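Local coordinates for protein GH59 galactosidase (Clostridium cellulolyticum, PDB 2V4V) that binds xylose as the family 6 carbohydrate-binding module of a larger, probably plant-cell-wall-degrading glycoside hydrolase, at residues E8-Q19 with V30-Y41. Sequence-based numbering, arbitrary orientation. Where two conformers were deposited one is given.
Sequences EAESYSNQSGIQ and VGFVENGDYTVY. With NA (sodium ion), chain C; XYP (beta-D-xylopyranose), chain B.
I18 fills the hollow between V30, V33, D37 and T39. Its CG1 branch lies 3.7 Å from V30 CG1 and meets the T39 methyl at about a right angle. The CG2 branch goes the other way and touches D37 CB and V33 CG2. With CG1 set between backbone N and carbonyl carbon (chi1 63°), the two branches part over these neighbours. A9 CB adds a smaller bump against V30 CG2. V30 CG2 in turn reaches the edge of the Y12 ring, and Q15 CB sits over the centre of one face of that ring.

The Y41 ring packs against Y12, with Y41 CE2 3.5 Å from Y12 CA. Y41 OH donates to A9 O at 2.7 Å, in the carbonyl plane and on a lone pair. T39 OG1 donates to the same hydroxyl, so two bonds fix the ring's outer end. F125 meets this ring edge-to-face.

Strands 14-16 and 38-41 run antiparallel. S16 and Y38 exchange backbone hydrogen bonds. S13 and N14 both face V40, forming a classic beta bulge. On the sheet face shared with N14 and V40, S16 CB rests over the Y38 ring, 3.7 Å from its centroid, a CH-pi contact.

The Q19 amide stacks on the F32 ring, with planes 7° apart. Xylose lies over the opposite face, and F32 N donates to XYP O4 at 3.0 Å. At the other end, E8 OE1 and E10 OE1 bind sodium, with E28 and N123; E8 OE2 also salt-bridges R6. The contact thus joins an edge strand of the CBM6 beta-sandwich to its sugar pocket and metal site.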
loop_
_atom_site.group_PDB
_atom_site.type_symbol
_atom_site.label_atom_id
_atom_site.label_comp_id
_atom_site.label_asym_id
_atom_site.label_seq_id
_atom_site.Cartn_x
_atom_site.Cartn_y
_atom_site.Cartn_z
ATOM N N GLU A 8 4.167 -3.004 -8.213
ATOM C CA GLU A 8 4.046 -1.576 -8.464
ATOM C C GLU A 8 2.629 -1.137 -8.096
ATOM O O GLU A 8 1.643 -1.813 -8.454
ATOM C CB GLU A 8 4.297 -1.285 -9.924
ATOM C CG GLU A 8 5.751 -1.559 -10.282
ATOM C CD GLU A 8 6.755 -0.581 -9.616
ATOM O OE1 GLU A 8 6.379 0.505 -9.154
ATOM O OE2 GLU A 8 7.990 -0.875 -9.605
ATOM N N ALA A 9 2.499 0.015 -7.432
ATOM C CA ALA A 9 1.196 0.374 -6.892
ATOM C C ALA A 9 0.173 0.532 -8.031
ATOM O O ALA A 9 -1.043 0.272 -7.828
ATOM C CB ALA A 9 1.298 1.689 -6.101
ATOM N N GLU A 10 0.660 1.024 -9.182
ATOM C CA GLU A 10 -0.263 1.322 -10.313
ATOM C C GLU A 10 -0.762 0.063 -11.047
ATOM O O GLU A 10 -1.597 0.156 -11.986
ATOM C CB GLU A 10 0.395 2.249 -11.350
ATOM C CG GLU A 10 1.523 1.620 -12.128
ATOM C CD GLU A 10 2.870 1.621 -11.442
ATOM O OE1 GLU A 10 2.984 1.975 -10.235
ATOM O OE2 GLU A 10 3.848 1.285 -12.181
ATOM N N SER A 11 -0.242 -1.096 -10.634
ATOM C CA SER A 11 -0.600 -2.388 -11.250
ATOM C C SER A 11 -1.858 -3.002 -10.602
ATOM O O SER A 11 -2.142 -4.202 -10.792
ATOM C CB SER A 11 0.579 -3.360 -11.189
ATOM O OG SER A 11 0.694 -3.955 -9.914
ATOM N N TYR A 12 -2.629 -2.185 -9.866
ATOM C CA TYR A 12 -3.847 -2.690 -9.199
ATOM C C TYR A 12 -4.837 -3.323 -10.174
ATOM O O TYR A 12 -4.927 -2.934 -11.349
ATOM C CB TYR A 12 -4.549 -1.585 -8.402
ATOM C CG TYR A 12 -4.862 -0.378 -9.255
ATOM C CD1 TYR A 12 -5.976 -0.380 -10.156
ATOM C CD2 TYR A 12 -4.071 0.762 -9.191
ATOM C CE1 TYR A 12 -6.257 0.733 -10.934
ATOM C CE2 TYR A 12 -4.355 1.886 -9.999
ATOM C CZ TYR A 12 -5.434 1.862 -10.835
ATOM O OH TYR A 12 -5.692 2.977 -11.604
ATOM N N SER A 13 -5.568 -4.303 -9.656
ATOM C CA SER A 13 -6.716 -4.911 -10.353
ATOM C C SER A 13 -7.974 -4.036 -10.321
ATOM O O SER A 13 -8.817 -4.083 -11.219
ATOM C CB SER A 13 -7.039 -6.283 -9.712
ATOM O OG SER A 13 -5.843 -7.074 -9.671
ATOM N N ASN A 14 -8.091 -3.264 -9.239
ATOM C CA ASN A 14 -9.259 -2.431 -8.965
ATOM C C ASN A 14 -8.847 -1.306 -8.003
ATOM O O ASN A 14 -7.892 -1.477 -7.238
ATOM C CB ASN A 14 -10.363 -3.303 -8.333
ATOM C CG ASN A 14 -11.626 -2.525 -7.994
ATOM O OD1 ASN A 14 -12.292 -2.821 -7.000
ATOM N ND2 ASN A 14 -11.957 -1.523 -8.814
ATOM N N GLN A 15 -9.554 -0.177 -8.023
ATOM C CA GLN A 15 -9.230 0.909 -7.070
ATOM C C GLN A 15 -10.489 1.696 -6.757
ATOM O O GLN A 15 -11.444 1.714 -7.555
ATOM C CB GLN A 15 -8.162 1.849 -7.644
ATOM C CG GLN A 15 -8.570 2.500 -8.960
ATOM C CD GLN A 15 -9.316 3.808 -8.784
ATOM O OE1 GLN A 15 -9.357 4.391 -7.704
ATOM N NE2 GLN A 15 -9.910 4.290 -9.885
ATOM N N SER A 16 -10.465 2.368 -5.609
ATOM C CA SER A 16 -11.505 3.318 -5.310
ATOM C C SER A 16 -10.899 4.637 -4.870
ATOM O O SER A 16 -10.183 4.685 -3.835
ATOM C CB SER A 16 -12.395 2.773 -4.203
ATOM O OG SER A 16 -13.314 3.758 -3.751
ATOM N N GLY A 17 -11.167 5.677 -5.673
ATOM C CA GLY A 17 -10.878 7.056 -5.235
ATOM C C GLY A 17 -9.528 7.654 -5.596
ATOM O O GLY A 17 -9.268 8.841 -5.322
ATOM N N ILE A 18 -8.645 6.854 -6.203
ATOM C CA ILE A 18 -7.271 7.329 -6.434
ATOM C C ILE A 18 -6.998 7.657 -7.914
ATOM O O ILE A 18 -7.852 7.372 -8.806
ATOM C CB ILE A 18 -6.204 6.361 -5.769
ATOM C CG1 ILE A 18 -6.224 4.955 -6.377
ATOM C CG2 ILE A 18 -6.534 6.213 -4.255
ATOM C CD1 ILE A 18 -5.688 4.834 -7.838
ATOM N N GLN A 19 -5.815 8.216 -8.181
ATOM C CA GLN A 19 -5.390 8.435 -9.568
ATOM C C GLN A 19 -3.905 8.176 -9.665
ATOM O O GLN A 19 -3.186 8.497 -8.703
ATOM C CB GLN A 19 -5.667 9.863 -10.020
ATOM C CG GLN A 19 -7.076 10.306 -9.757
ATOM C CD GLN A 19 -7.257 11.795 -9.983
ATOM O OE1 GLN A 19 -6.656 12.365 -10.934
ATOM N NE2 GLN A 19 -8.073 12.446 -9.117
ATOM N N VAL A 30 0.574 5.898 -7.093
ATOM C CA VAL A 30 -0.820 6.081 -6.777
ATOM C C VAL A 30 -0.864 7.288 -5.864
ATOM O O VAL A 30 -0.258 7.299 -4.765
ATOM C CB VAL A 30 -1.386 4.836 -6.071
ATOM C CG1 VAL A 30 -2.635 5.154 -5.342
ATOM C CG2 VAL A 30 -1.632 3.747 -7.118
ATOM N N GLY A 31 -1.557 8.320 -6.351
ATOM C CA GLY A 31 -1.734 9.546 -5.569
ATOM C C GLY A 31 -3.210 9.926 -5.415
ATOM O O GLY A 31 -4.108 9.142 -5.699
ATOM N N PHE A 32 -3.418 11.165 -4.974
ATOM C CA PHE A 32 -4.758 11.671 -4.662
ATOM C C PHE A 32 -5.470 10.744 -3.680
ATOM O O PHE A 32 -6.632 10.383 -3.871
ATOM C CB PHE A 32 -5.546 11.874 -5.951
ATOM C CG PHE A 32 -4.770 12.708 -6.973
ATOM C CD1 PHE A 32 -4.984 14.114 -7.093
ATOM C CD2 PHE A 32 -3.810 12.132 -7.777
ATOM C CE1 PHE A 32 -4.263 14.871 -7.980
ATOM C CE2 PHE A 32 -3.106 12.914 -8.677
ATOM C CZ PHE A 32 -3.347 14.280 -8.778
ATOM N N VAL A 33 -4.731 10.381 -2.601
ATOM C CA VAL A 33 -5.221 9.422 -1.598
ATOM C C VAL A 33 -5.841 10.187 -0.446
ATOM O O VAL A 33 -5.164 10.991 0.226
ATOM C CB VAL A 33 -4.041 8.608 -1.080
ATOM C CG1 VAL A 33 -4.484 7.733 0.078
ATOM C CG2 VAL A 33 -3.417 7.776 -2.230
ATOM N N GLU A 34 -7.124 9.888 -0.219
ATOM C CA GLU A 34 -7.835 10.428 0.926
ATOM C C GLU A 34 -8.388 9.282 1.777
ATOM O O GLU A 34 -8.475 8.112 1.320
ATOM C CB GLU A 34 -8.993 11.345 0.498
ATOM C CG GLU A 34 -8.486 12.586 -0.207
ATOM C CD GLU A 34 -9.615 13.533 -0.550
ATOM O OE1 GLU A 34 -10.115 14.237 0.384
ATOM O OE2 GLU A 34 -9.994 13.596 -1.739
ATOM N N ASN A 35 -8.708 9.630 3.026
ATOM C CA ASN A 35 -9.205 8.593 3.941
ATOM C C ASN A 35 -10.344 7.774 3.306
ATOM O O ASN A 35 -11.290 8.363 2.780
ATOM C CB ASN A 35 -9.733 9.254 5.200
ATOM C CG ASN A 35 -10.241 8.245 6.214
ATOM O OD1 ASN A 35 -9.446 7.547 6.857
ATOM N ND2 ASN A 35 -11.574 8.244 6.442
ATOM N N GLY A 36 -10.229 6.449 3.348
ATOM C CA GLY A 36 -11.248 5.583 2.785
ATOM C C GLY A 36 -10.933 5.067 1.380
ATOM O O GLY A 36 -11.541 4.090 0.915
ATOM N N ASP A 37 -9.986 5.705 0.680
ATOM C CA ASP A 37 -9.626 5.237 -0.668
ATOM C C ASP A 37 -8.914 3.893 -0.543
ATOM O O ASP A 37 -8.446 3.553 0.536
ATOM C CB ASP A 37 -8.701 6.261 -1.352
ATOM C CG ASP A 37 -9.413 7.585 -1.724
ATOM O OD1 ASP A 37 -10.696 7.651 -1.713
ATOM O OD2 ASP A 37 -8.626 8.537 -2.024
ATOM N N TYR A 38 -8.848 3.123 -1.633
ATOM C CA TYR A 38 -8.070 1.883 -1.579
ATOM C C TYR A 38 -7.655 1.406 -2.962
ATOM O O TYR A 38 -8.193 1.854 -3.974
ATOM C CB TYR A 38 -8.841 0.785 -0.831
ATOM C CG TYR A 38 -10.141 0.373 -1.487
ATOM C CD1 TYR A 38 -10.175 -0.532 -2.555
ATOM C CD2 TYR A 38 -11.344 0.870 -0.999
ATOM C CE1 TYR A 38 -11.405 -0.919 -3.133
ATOM C CE2 TYR A 38 -12.579 0.471 -1.562
ATOM C CZ TYR A 38 -12.594 -0.412 -2.617
ATOM O OH TYR A 38 -13.856 -0.753 -3.130
ATOM N N THR A 39 -6.674 0.508 -2.993
ATOM C CA THR A 39 -6.348 -0.194 -4.218
ATOM C C THR A 39 -6.397 -1.683 -3.902
ATOM O O THR A 39 -6.237 -2.085 -2.733
ATOM C CB THR A 39 -4.930 0.173 -4.793
ATOM O OG1 THR A 39 -3.939 0.061 -3.768
ATOM C CG2 THR A 39 -4.912 1.587 -5.370
ATOM N N VAL A 40 -6.551 -2.482 -4.957
ATOM C CA VAL A 40 -6.716 -3.941 -4.809
ATOM C C VAL A 40 -5.740 -4.666 -5.762
ATOM O O VAL A 40 -5.624 -4.266 -6.927
ATOM C CB VAL A 40 -8.136 -4.399 -5.222
ATOM C CG1 VAL A 40 -8.322 -5.904 -4.803
ATOM C CG2 VAL A 40 -9.235 -3.467 -4.700
ATOM N N TYR A 41 -5.074 -5.714 -5.274
ATOM C CA TYR A 41 -4.163 -6.505 -6.061
ATOM C C TYR A 41 -4.617 -7.984 -5.989
ATOM O O TYR A 41 -4.542 -8.551 -4.979
ATOM C CB TYR A 41 -2.705 -6.293 -5.531
ATOM C CG TYR A 41 -2.390 -4.816 -5.462
ATOM C CD1 TYR A 41 -2.784 -4.052 -4.393
ATOM C CD2 TYR A 41 -1.803 -4.183 -6.515
ATOM C CE1 TYR A 41 -2.584 -2.713 -4.379
ATOM C CE2 TYR A 41 -1.559 -2.859 -6.496
ATOM C CZ TYR A 41 -1.986 -2.096 -5.456
ATOM O OH TYR A 41 -1.777 -0.743 -5.462
HETATM NA NA NA C . 5.192 2.622 -9.116
HETATM O O1 XYP B . -1.506 17.919 -6.177
HETATM C C1 XYP B . -1.672 16.556 -5.819
HETATM C C2 XYP B . -0.341 15.881 -6.114
HETATM C C3 XYP B . -0.406 14.417 -5.719
HETATM C C4 XYP B . -0.954 14.272 -4.302
HETATM C C5 XYP B . -2.238 15.097 -4.133
HETATM O O2 XYP B . -0.035 15.890 -7.503
HETATM O O3 XYP B . 0.874 13.813 -5.817
HETATM O O4 XYP B . -1.258 12.929 -4.006
HETATM O O5 XYP B . -1.987 16.440 -4.483
HETATM O O HOH W 1 6.075 2.423 -11.421
HETATM O O HOH W 2 -12.922 6.247 -2.486
HETATM O O HOH W 3 -11.151 10.114 -2.870
#